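Bifunctional autolysin (Staphylococcus aureus subsp. aureus Mu50, PDB 6FXO) probably cleaves the glycan strands of staphylococcal peptidoglycan as an N-acetylglucosaminidase of glycoside hydrolase family 73, part of a bifunctional autolysin with amidase activity. Local coordinates at residues A[4-10]-A[237-243]; A[62-68]-A[193-198]; A[71-77]-A[231-236]. One frame throughout, in Å; residues are numbered along the deposited sequence.

Interaction 1: residues A[4-10]-A[237-243]; sequences LIKYNQT and YFDIPQY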
loop_
_atom_site.group_PDB
_atom_site.type_symbol
_atom_site.label_atom_id
_atom_site.label_comp_id
_atom_site.label_asym_id
_atom_site.label_seq_id
_atom_site.Cartn_x
_atom_site.Cartn_y
_atom_site.Cartn_z
ATOM N N LEU A 4 16.238 2.573 10.491
ATOM C CA LEU A 4 17.296 2.229 9.553
ATOM C C LEU A 4 16.827 2.805 8.181
ATOM O O LEU A 4 15.894 2.263 7.578
ATOM C CB LEU A 4 17.533 0.702 9.425
ATOM C CG LEU A 4 18.530 0.280 8.380
ATOM C CD1 LEU A 4 19.891 0.861 8.702
ATOM C CD2 LEU A 4 18.617 -1.232 8.340
ATOM N N ILE A 5 17.457 3.908 7.732
ATOM C CA ILE A 5 17.127 4.563 6.455
ATOM C C ILE A 5 18.226 4.532 5.384
ATOM O O ILE A 5 19.370 4.952 5.570
ATOM C CB ILE A 5 16.764 6.046 6.698
ATOM C CG1 ILE A 5 15.759 6.100 7.892
ATOM C CG2 ILE A 5 16.256 6.769 5.318
ATOM C CD1 ILE A 5 15.108 7.518 8.033
ATOM N N LYS A 6 17.842 4.066 4.252
ATOM C CA LYS A 6 18.744 3.990 3.172
ATOM C C LYS A 6 18.475 5.216 2.233
ATOM O O LYS A 6 17.324 5.586 2.012
ATOM C CB LYS A 6 18.454 2.699 2.405
ATOM C CG LYS A 6 19.507 2.406 1.366
ATOM C CD LYS A 6 18.840 1.870 0.149
ATOM C CE LYS A 6 19.796 1.659 -0.977
ATOM N NZ LYS A 6 19.055 1.125 -2.121
ATOM N N TYR A 7 19.522 5.832 1.729
ATOM C CA TYR A 7 19.401 7.001 0.822
ATOM C C TYR A 7 20.057 6.723 -0.564
ATOM O O TYR A 7 21.272 6.556 -0.638
ATOM C CB TYR A 7 20.044 8.266 1.405
ATOM C CG TYR A 7 19.442 8.751 2.705
ATOM C CD1 TYR A 7 18.450 9.725 2.715
ATOM C CD2 TYR A 7 19.881 8.258 3.927
ATOM C CE1 TYR A 7 17.912 10.196 3.908
ATOM C CE2 TYR A 7 19.358 8.727 5.122
ATOM C CZ TYR A 7 18.370 9.692 5.107
ATOM O OH TYR A 7 17.823 10.100 6.295
ATOM N N ASN A 8 19.245 6.659 -1.654
ATOM C CA ASN A 8 19.736 6.407 -3.007
ATOM C C ASN A 8 19.939 7.728 -3.745
ATOM O O ASN A 8 18.973 8.371 -4.133
ATOM C CB ASN A 8 18.769 5.455 -3.760
ATOM C CG ASN A 8 18.377 5.846 -5.172
ATOM O OD1 ASN A 8 19.201 5.735 -6.086
ATOM N ND2 ASN A 8 17.125 6.246 -5.454
ATOM N N GLN A 9 21.198 8.141 -3.926
ATOM C CA GLN A 9 21.473 9.386 -4.621
ATOM C C GLN A 9 21.519 9.245 -6.116
ATOM O O GLN A 9 22.527 8.806 -6.664
ATOM C CB GLN A 9 22.799 9.987 -4.118
ATOM C CG GLN A 9 22.615 11.086 -3.085
ATOM C CD GLN A 9 23.609 10.952 -1.958
ATOM O OE1 GLN A 9 24.678 11.569 -1.955
ATOM N NE2 GLN A 9 23.265 10.108 -0.981
ATOM N N THR A 10 20.422 9.610 -6.786
ATOM C CA THR A 10 20.402 9.502 -8.236
ATOM C C THR A 10 21.494 10.392 -8.823
ATOM O O THR A 10 22.067 10.085 -9.867
ATOM C CB THR A 10 19.021 9.924 -8.763
ATOM O OG1 THR A 10 18.725 11.238 -8.279
ATOM C CG2 THR A 10 17.921 8.961 -8.348
ATOM N N TYR A 237 12.152 0.536 8.433
ATOM C CA TYR A 237 12.936 0.457 7.213
ATOM C C TYR A 237 12.461 1.422 6.204
ATOM O O TYR A 237 11.308 1.330 5.691
ATOM C CB TYR A 237 13.011 -0.990 6.660
ATOM C CG TYR A 237 13.448 -2.017 7.685
ATOM C CD1 TYR A 237 14.796 -2.250 7.939
ATOM C CD2 TYR A 237 12.516 -2.748 8.405
ATOM C CE1 TYR A 237 15.201 -3.177 8.888
ATOM C CE2 TYR A 237 12.911 -3.682 9.356
ATOM C CZ TYR A 237 14.254 -3.894 9.595
ATOM O OH TYR A 237 14.648 -4.812 10.541
ATOM N N PHE A 238 13.357 2.375 5.913
ATOM C CA PHE A 238 12.953 3.388 4.931
ATOM C C PHE A 238 13.907 3.503 3.786
ATOM O O PHE A 238 15.049 3.086 3.880
ATOM C CB PHE A 238 12.731 4.719 5.692
ATOM C CG PHE A 238 11.634 4.741 6.731
ATOM C CD1 PHE A 238 11.858 4.210 8.028
ATOM C CD2 PHE A 238 10.423 5.357 6.494
ATOM C CE1 PHE A 238 10.881 4.309 9.026
ATOM C CE2 PHE A 238 9.441 5.469 7.499
ATOM C CZ PHE A 238 9.675 4.936 8.757
ATOM N N ASP A 239 13.435 4.122 2.660
ATOM C CA ASP A 239 14.267 4.271 1.444
ATOM C C ASP A 239 13.877 5.543 0.751
ATOM O O ASP A 239 12.818 5.594 0.150
ATOM C CB ASP A 239 13.910 3.093 0.507
ATOM C CG ASP A 239 14.830 2.769 -0.662
ATOM O OD1 ASP A 239 15.414 3.712 -1.243
ATOM O OD2 ASP A 239 14.861 1.590 -1.081
ATOM N N ILE A 240 14.741 6.551 0.827
ATOM C CA ILE A 240 14.589 7.851 0.271
ATOM C C ILE A 240 15.462 8.216 -0.955
ATOM O O ILE A 240 16.689 8.234 -0.889
ATOM C CB ILE A 240 14.810 8.848 1.454
ATOM C CG1 ILE A 240 13.920 8.467 2.679
ATOM C CG2 ILE A 240 14.540 10.288 1.033
ATOM C CD1 ILE A 240 14.233 9.277 3.961
ATOM N N PRO A 241 14.828 8.414 -2.101
ATOM C CA PRO A 241 15.578 8.794 -3.312
ATOM C C PRO A 241 16.239 10.153 -3.112
ATOM O O PRO A 241 15.611 10.990 -2.465
ATOM C CB PRO A 241 14.492 8.909 -4.391
ATOM C CG PRO A 241 13.353 8.052 -3.887
ATOM C CD PRO A 241 13.382 8.241 -2.387
ATOM N N GLN A 242 17.443 10.427 -3.646
ATOM C CA GLN A 242 17.957 11.769 -3.388
ATOM C C GLN A 242 18.291 12.436 -4.708
ATOM O O GLN A 242 18.800 11.781 -5.615
ATOM C CB GLN A 242 19.212 11.749 -2.499
ATOM C CG GLN A 242 18.992 11.359 -1.041
ATOM C CD GLN A 242 19.993 12.045 -0.135
ATOM O OE1 GLN A 242 21.176 11.703 -0.103
ATOM N NE2 GLN A 242 19.524 12.986 0.679
ATOM N N TYR A 243 17.990 13.733 -4.818
ATOM C CA TYR A 243 18.285 14.455 -6.050
ATOM C C TYR A 243 19.229 15.591 -5.684
ATOM O O TYR A 243 19.025 16.218 -4.644
ATOM C CB TYR A 243 16.988 15.050 -6.665
ATOM C CG TYR A 243 15.805 14.108 -6.851
ATOM C CD1 TYR A 243 15.752 13.226 -7.915
ATOM C CD2 TYR A 243 14.729 14.134 -5.972
ATOM C CE1 TYR A 243 14.662 12.393 -8.108
ATOM C CE2 TYR A 243 13.621 13.302 -6.157
ATOM C CZ TYR A 243 13.594 12.444 -7.222
ATOM O OH TYR A 243 12.473 11.693 -7.392
#
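A two-stranded parallel sheet joins the two ends of the chain: strand 4-9 lies beside strand 237-242, L4 level with Y237 and Q9 with Q242. The ladder zigzags in the parallel manner, with F238 N giving to L4 O, K6 N to F238 O, I240 N to K6 O, N8 N to I240 O and Q242 N to N8 O. The K6 N bond is almost straight at hydrogen (178°), although its donor stands above the plane of the F238 carbonyl. At the far end T10 grips Q242 O twice, through its backbone N at 3.0 Å and through OG1 at 2.7 Å.

I5, Y7 and I240 share one face of the sheet. The CG2 branch of I5 reaches CD1 of I240 at 3.5 Å and also lies over the rim of one face of the Y7 ring. With chi1 at -61°, that ring leans back along its strand and runs beside I240, its CE1 3.8 Å from I240 CD1. The Q242 side chain crosses that of Y7 at a slant, its amide turned 53° from the ring. The other face carries L4, whose CD2 meets the edge of the Y237 ring 4.0 Å from CE1, and K6, which runs alongside D239. K6 NZ stays 4.3 Å from D239 OD2, beyond a salt bridge; that carboxylate is instead held by K197 and R66.

Strand 237-242 is the more deeply buried of the pair. F238 meets the Y62 ring edge-to-face, I240 packs on T51 and A55 of helix 51-56, and the backbones of Y237 and D239 bond to R66 and F64, while strand 4-9 lies along the outer side.

Interaction 2: residues A[62-68]-A[193-198]; sequences YQFLRLD and NTLYKM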
loop_
_atom_site.group_PDB
_atom_site.type_symbol
_atom_site.label_atom_id
_atom_site.label_comp_id
_atom_site.label_asym_id
_atom_site.label_seq_id
_atom_site.Cartn_x
_atom_site.Cartn_y
_atom_site.Cartn_z
ATOM N N TYR A 62 6.153 8.115 5.427
ATOM C CA TYR A 62 5.754 6.745 5.220
ATOM C C TYR A 62 5.748 6.267 3.793
ATOM O O TYR A 62 5.640 5.061 3.591
ATOM C CB TYR A 62 4.569 6.286 6.158
ATOM C CG TYR A 62 4.988 6.017 7.605
ATOM C CD1 TYR A 62 5.295 7.063 8.467
ATOM C CD2 TYR A 62 5.155 4.716 8.085
ATOM C CE1 TYR A 62 5.766 6.835 9.748
ATOM C CE2 TYR A 62 5.623 4.460 9.409
ATOM C CZ TYR A 62 5.912 5.518 10.211
ATOM O OH TYR A 62 6.254 5.277 11.523
ATOM N N GLN A 63 5.861 7.223 2.781
ATOM C CA GLN A 63 5.875 6.841 1.383
ATOM C C GLN A 63 7.208 6.163 1.076
ATOM O O GLN A 63 7.348 5.531 0.046
ATOM C CB GLN A 63 5.603 8.017 0.417
ATOM C CG GLN A 63 6.598 9.171 0.375
ATOM C CD GLN A 63 5.813 10.324 -0.230
ATOM O OE1 GLN A 63 5.629 10.396 -1.514
ATOM N NE2 GLN A 63 5.309 11.244 0.713
ATOM N N PHE A 64 8.172 6.396 1.928
ATOM C CA PHE A 64 9.512 5.794 1.801
ATOM C C PHE A 64 9.653 4.507 2.648
ATOM O O PHE A 64 10.718 3.895 2.659
ATOM C CB PHE A 64 10.625 6.754 2.069
ATOM C CG PHE A 64 10.474 8.108 1.434
ATOM C CD1 PHE A 64 10.489 8.267 0.018
ATOM C CD2 PHE A 64 10.280 9.229 2.216
ATOM C CE1 PHE A 64 10.299 9.484 -0.519
ATOM C CE2 PHE A 64 10.093 10.471 1.634
ATOM C CZ PHE A 64 10.102 10.595 0.272
ATOM N N LEU A 65 8.600 4.140 3.404
ATOM C CA LEU A 65 8.702 2.923 4.200
ATOM C C LEU A 65 8.796 1.693 3.210
ATOM O O LEU A 65 8.026 1.639 2.260
ATOM C CB LEU A 65 7.444 2.729 5.118
ATOM C CG LEU A 65 7.316 1.438 5.925
ATOM C CD1 LEU A 65 8.186 1.523 7.277
ATOM C CD2 LEU A 65 5.828 1.022 6.161
ATOM N N ARG A 66 9.672 0.716 3.451
ATOM C CA ARG A 66 9.724 -0.427 2.557
ATOM C C ARG A 66 8.665 -1.488 2.887
ATOM O O ARG A 66 8.632 -2.077 3.949
ATOM C CB ARG A 66 11.142 -1.083 2.551
ATOM C CG ARG A 66 12.297 -0.251 1.966
ATOM C CD ARG A 66 12.487 -0.317 0.418
ATOM N NE ARG A 66 12.917 -1.658 0.024
ATOM C CZ ARG A 66 14.158 -2.025 -0.308
ATOM N NH1 ARG A 66 15.142 -1.138 -0.297
ATOM N NH2 ARG A 66 14.424 -3.287 -0.598
ATOM N N LEU A 67 7.741 -1.650 1.948
ATOM C CA LEU A 67 6.607 -2.530 1.919
ATOM C C LEU A 67 6.965 -3.994 1.681
ATOM O O LEU A 67 6.147 -4.878 1.881
ATOM C CB LEU A 67 5.680 -1.949 0.784
ATOM C CG LEU A 67 5.197 -0.452 1.002
ATOM C CD1 LEU A 67 4.261 0.008 -0.065
ATOM C CD2 LEU A 67 4.361 -0.395 2.376
ATOM N N ASP A 68 8.176 -4.243 1.180
ATOM C CA ASP A 68 8.660 -5.582 0.906
ATOM C C ASP A 68 9.325 -6.112 2.181
ATOM O O ASP A 68 9.786 -7.243 2.224
ATOM C CB ASP A 68 9.611 -5.565 -0.306
ATOM C CG ASP A 68 10.785 -4.625 -0.158
ATOM O OD1 ASP A 68 10.571 -3.482 0.279
ATOM O OD2 ASP A 68 11.902 -5.001 -0.566
ATOM N N ASN A 193 8.998 -0.827 -4.293
ATOM C CA ASN A 193 8.727 -1.116 -2.886
ATOM C C ASN A 193 8.345 -0.048 -1.881
ATOM O O ASN A 193 8.361 -0.337 -0.695
ATOM C CB ASN A 193 9.785 -2.018 -2.263
ATOM C CG ASN A 193 11.210 -1.776 -2.636
ATOM O OD1 ASN A 193 11.718 -0.660 -2.540
ATOM N ND2 ASN A 193 11.995 -2.816 -2.920
ATOM N N THR A 194 8.087 1.169 -2.310
ATOM C CA THR A 194 7.704 2.201 -1.366
ATOM C C THR A 194 6.670 2.939 -2.114
ATOM O O THR A 194 6.731 2.942 -3.344
ATOM C CB THR A 194 8.816 3.192 -1.099
ATOM O OG1 THR A 194 9.327 3.612 -2.373
ATOM C CG2 THR A 194 9.873 2.644 -0.214
ATOM N N LEU A 195 5.776 3.605 -1.414
ATOM C CA LEU A 195 4.748 4.343 -2.160
ATOM C C LEU A 195 5.358 5.432 -3.143
ATOM O O LEU A 195 4.724 5.779 -4.083
ATOM C CB LEU A 195 3.677 5.020 -1.240
ATOM C CG LEU A 195 3.051 4.157 -0.084
ATOM C CD1 LEU A 195 2.492 4.994 0.985
ATOM C CD2 LEU A 195 2.025 3.167 -0.588
ATOM N N TYR A 196 6.542 5.923 -2.892
ATOM C CA TYR A 196 7.097 6.897 -3.746
ATOM C C TYR A 196 7.531 6.193 -5.087
ATOM O O TYR A 196 7.247 6.707 -6.163
ATOM C CB TYR A 196 8.324 7.540 -3.089
ATOM C CG TYR A 196 8.850 8.768 -3.789
ATOM C CD1 TYR A 196 9.762 8.669 -4.845
ATOM C CD2 TYR A 196 8.447 10.038 -3.399
ATOM C CE1 TYR A 196 10.247 9.813 -5.496
ATOM C CE2 TYR A 196 8.923 11.174 -4.034
ATOM C CZ TYR A 196 9.822 11.057 -5.078
ATOM O OH TYR A 196 10.280 12.190 -5.670
ATOM N N LYS A 197 8.188 5.022 -5.006
ATOM C CA LYS A 197 8.608 4.331 -6.191
ATOM C C LYS A 197 7.367 3.940 -6.978
ATOM O O LYS A 197 7.412 3.947 -8.219
ATOM C CB LYS A 197 9.475 3.101 -5.864
ATOM C CG LYS A 197 10.928 3.436 -5.380
ATOM C CD LYS A 197 11.556 2.189 -4.668
ATOM C CE LYS A 197 13.070 2.150 -4.360
ATOM N NZ LYS A 197 13.513 0.985 -3.469
ATOM N N MET A 198 6.262 3.631 -6.268
ATOM C CA MET A 198 5.048 3.248 -7.015
ATOM C C MET A 198 4.439 4.396 -7.803
ATOM O O MET A 198 3.828 4.138 -8.833
ATOM C CB MET A 198 3.960 2.584 -6.155
ATOM C CG MET A 198 4.449 1.478 -5.320
ATOM S SD MET A 198 3.160 0.877 -4.234
ATOM C CE MET A 198 3.986 -0.458 -3.477
#
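Q63 O and N193 O carry the two backbone bonds of this contact. Y196 N donates to Q63 O at 3.1 Å, and L67 N to N193 O at 3.0 Å, nearly in line with the carbonyl. Beside the first bond the F64 and Y196 rings run in the same direction with planes 39° apart, F64 CE1 lying 3.5 Å from Y196 CD2. Q63 CG sits over the centre of the F64 ring, and Q63 OE1 comes to the edge of the Y196 ring. L67 CD1 touches M198 CE at 3.5 Å and, roughly at right angles to that contact, L195 CD2.

T194 is the N-cap of helix 195-200: its OG1 accepts from K197 N, while its CG2 presses on the F64 and L65 carbonyls. Segment 62-68, a 3-10 turn (62-64) running into loop, docks on the first turn of that helix through the Q63 and N193 carbonyls.

The N193 amide lies flat over one face of the R66 guanidinium, the planes 4° apart. Bends at chi2 and chi3 fold R66 back to D68, which it grips side-on, NE to OD1 and NH2 to OD2, both at 3.0 Å and in the guanidinium plane. K197 NZ donates to N193 OD1 at 2.6 Å. R66 NH1 and K197 NZ are 4.1 Å apart, their like charges probably offset by D239. Farther out, Y196 OH bonds to M49 O and Q63 NE2 to L60 O.

Interaction 3: residues A[71-77]-A[231-236]; sequences QNISIDK and IGEVGK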
loop_
_atom_site.group_PDB
_atom_site.type_symbol
_atom_site.label_atom_id
_atom_site.label_comp_id
_atom_site.label_asym_id
_atom_site.label_seq_id
_atom_site.Cartn_x
_atom_site.Cartn_y
_atom_site.Cartn_z
ATOM N N GLN A 71 8.096 -6.402 9.374
ATOM C CA GLN A 71 8.544 -5.885 10.623
ATOM C C GLN A 71 7.981 -6.924 11.519
ATOM O O GLN A 71 6.950 -7.506 11.221
ATOM C CB GLN A 71 7.862 -4.556 10.918
ATOM C CG GLN A 71 8.698 -3.650 11.783
ATOM C CD GLN A 71 8.016 -2.326 11.990
ATOM O OE1 GLN A 71 7.931 -1.501 11.095
ATOM N NE2 GLN A 71 7.504 -2.082 13.156
ATOM N N ASN A 72 8.621 -7.173 12.589
ATOM C CA ASN A 72 8.066 -8.197 13.468
ATOM C C ASN A 72 7.105 -7.594 14.433
ATOM O O ASN A 72 7.354 -7.630 15.630
ATOM C CB ASN A 72 9.160 -8.932 14.198
ATOM C CG ASN A 72 10.128 -9.494 13.219
ATOM O OD1 ASN A 72 9.762 -10.398 12.469
ATOM N ND2 ASN A 72 11.364 -9.032 13.162
ATOM N N ILE A 73 6.003 -7.040 13.937
ATOM C CA ILE A 73 5.089 -6.456 14.915
ATOM C C ILE A 73 4.478 -7.587 15.743
ATOM O O ILE A 73 4.181 -8.648 15.204
ATOM C CB ILE A 73 4.052 -5.510 14.242
ATOM C CG1 ILE A 73 4.787 -4.611 13.222
ATOM C CG2 ILE A 73 3.376 -4.615 15.298
ATOM C CD1 ILE A 73 3.887 -3.611 12.495
ATOM N N SER A 74 4.300 -7.376 17.045
ATOM C CA SER A 74 3.718 -8.483 17.806
ATOM C C SER A 74 2.312 -8.857 17.333
ATOM O O SER A 74 1.520 -7.969 17.022
ATOM C CB SER A 74 3.691 -8.129 19.293
ATOM O OG SER A 74 2.558 -8.638 19.981
ATOM N N ILE A 75 2.004 -10.184 17.267
ATOM C CA ILE A 75 0.709 -10.630 16.847
ATOM C C ILE A 75 -0.344 -10.117 17.839
ATOM O O ILE A 75 -1.485 -9.886 17.446
ATOM C CB ILE A 75 0.749 -12.172 16.746
ATOM C CG1 ILE A 75 1.765 -12.597 15.665
ATOM C CG2 ILE A 75 -0.637 -12.730 16.467
ATOM C CD1 ILE A 75 1.947 -14.101 15.497
ATOM N N ASP A 76 0.040 -9.933 19.125
ATOM C CA ASP A 76 -0.937 -9.445 20.092
ATOM C C ASP A 76 -1.329 -8.025 19.783
ATOM O O ASP A 76 -2.486 -7.642 19.943
ATOM C CB ASP A 76 -0.362 -9.421 21.516
ATOM C CG ASP A 76 -0.824 -10.529 22.433
ATOM O OD1 ASP A 76 0.035 -11.143 23.096
ATOM O OD2 ASP A 76 -2.040 -10.812 22.455
ATOM N N LYS A 77 -0.336 -7.238 19.365
ATOM C CA LYS A 77 -0.558 -5.848 19.027
ATOM C C LYS A 77 -1.463 -5.745 17.848
ATOM O O LYS A 77 -2.276 -4.811 17.765
ATOM C CB LYS A 77 0.795 -5.130 18.752
ATOM C CG LYS A 77 1.317 -4.263 19.914
ATOM C CD LYS A 77 2.690 -3.631 19.621
ATOM C CE LYS A 77 2.848 -2.271 20.250
ATOM N NZ LYS A 77 3.320 -2.162 21.640
ATOM N N ILE A 231 -2.114 0.821 15.696
ATOM C CA ILE A 231 -1.509 -0.413 16.026
ATOM C C ILE A 231 -0.570 -0.306 17.134
ATOM O O ILE A 231 -0.510 -1.219 17.917
ATOM C CB ILE A 231 -0.813 -0.996 14.798
ATOM C CG1 ILE A 231 -1.794 -1.708 13.911
ATOM C CG2 ILE A 231 0.264 -1.949 15.218
ATOM C CD1 ILE A 231 -1.149 -1.940 12.575
ATOM N N GLY A 232 0.117 0.775 17.288
ATOM C CA GLY A 232 1.031 0.806 18.412
ATOM C C GLY A 232 2.487 0.711 18.064
ATOM O O GLY A 232 3.321 0.408 18.903
ATOM N N GLU A 233 2.803 0.934 16.829
ATOM C CA GLU A 233 4.158 0.891 16.374
ATOM C C GLU A 233 4.461 2.015 15.432
ATOM O O GLU A 233 3.605 2.817 15.102
ATOM C CB GLU A 233 4.491 -0.447 15.685
ATOM C CG GLU A 233 5.972 -0.814 15.782
ATOM C CD GLU A 233 6.275 -2.032 16.638
ATOM O OE1 GLU A 233 6.095 -1.960 17.859
ATOM O OE2 GLU A 233 6.752 -3.026 16.084
ATOM N N VAL A 234 5.711 2.051 15.007
ATOM C CA VAL A 234 6.356 2.991 14.090
ATOM C C VAL A 234 7.238 2.189 13.059
ATOM O O VAL A 234 7.685 1.080 13.361
ATOM C CB VAL A 234 7.248 3.967 14.912
ATOM C CG1 VAL A 234 7.986 4.935 13.997
ATOM C CG2 VAL A 234 6.425 4.726 15.947
ATOM N N GLY A 235 7.447 2.737 11.830
ATOM C CA GLY A 235 8.265 2.050 10.828
ATOM C C GLY A 235 9.749 2.032 11.121
ATOM O O GLY A 235 10.275 2.930 11.761
ATOM N N LYS A 236 10.414 1.057 10.634
ATOM C CA LYS A 236 11.846 0.909 10.827
ATOM C C LYS A 236 12.717 0.854 9.601
ATOM O O LYS A 236 13.909 1.094 9.731
ATOM C CB LYS A 236 12.109 -0.376 11.643
ATOM C CG LYS A 236 11.953 -0.232 13.154
ATOM C CD LYS A 236 10.882 -1.189 13.685
ATOM C CE LYS A 236 10.804 -1.257 15.194
ATOM N NZ LYS A 236 9.609 -2.026 15.663
#
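NE2 of Q71 donates to two oxygens of segment 231-236, OE2 of E233 and the backbone O of V234, each at 3.2 Å. Both bonds are bent, with angles of 137° and 135° at hydrogen, although each acceptor has an N-H of its own. The Q71 amide and the E233 carboxylate approach from opposite directions and are nearly coplanar, 10° apart; OE2 uses the lone pair turned away from OE1. V234 O lies off the amide plane. Q71 is stretched out, CG trans to the backbone N and the chain extended beyond it, which brings the amide up to the loop. Its OE1 is bonded to Y228 OH of helix 216-231, and this fixes which way round the amide sits.

K236 crosses Q71 at about a right angle, its CD 3.5 Å from Q71 CD. Its NZ forms a salt bridge with E233 OE2 at 3.1 Å, so this one carboxylate oxygen serves both the ammonium and the amide.

Alongside, I73 slides past E233, and its CG2 touches CG2 of I231 at 4.1 Å. Both isoleucines pack on V107 of helix 106-116. S74 is the N-cap of helix 75-82, its OG accepting from K77 N and, weakly, from D76 N. K77, in the first turn, brings CE to within 3.0 Å of O of G232, the first residue past helix 216-231, with positive phi.

The contact thus ties the start of helix 75-82 to the turn after helix 216-231, with polar bonds at the Q71 end and apolar packing at I73. The K236 ammonium and the Q71 amide probably favour the ionised form of E233, whose other oxygen, OE1, has the K77 ammonium at a longer 4.7 Å.

In the fold
Along the chain the order is 4-10, 62-68, 71-77, 193-198, 231-236 and 237-243: interaction 1 encloses the other two, and interactions 2 and 3 interleave. Interaction 2 lies deepest, its centre about 8 Å from that of the chain; the centres of interactions 1 and 3 lie about 11 and 17 Å from it and 22 Å from each other. Segment 231-236 runs straight into strand 237-242. D239 links interactions 1 and 2 by its salt bridge to K197, Y62 OH meets G235 N between interactions 2 and 3, and L4 N meets K236 O between 1 and 3. The chain's two ends thus pair, and strand 237-242 joins them to the largely helical body through segment 62-68.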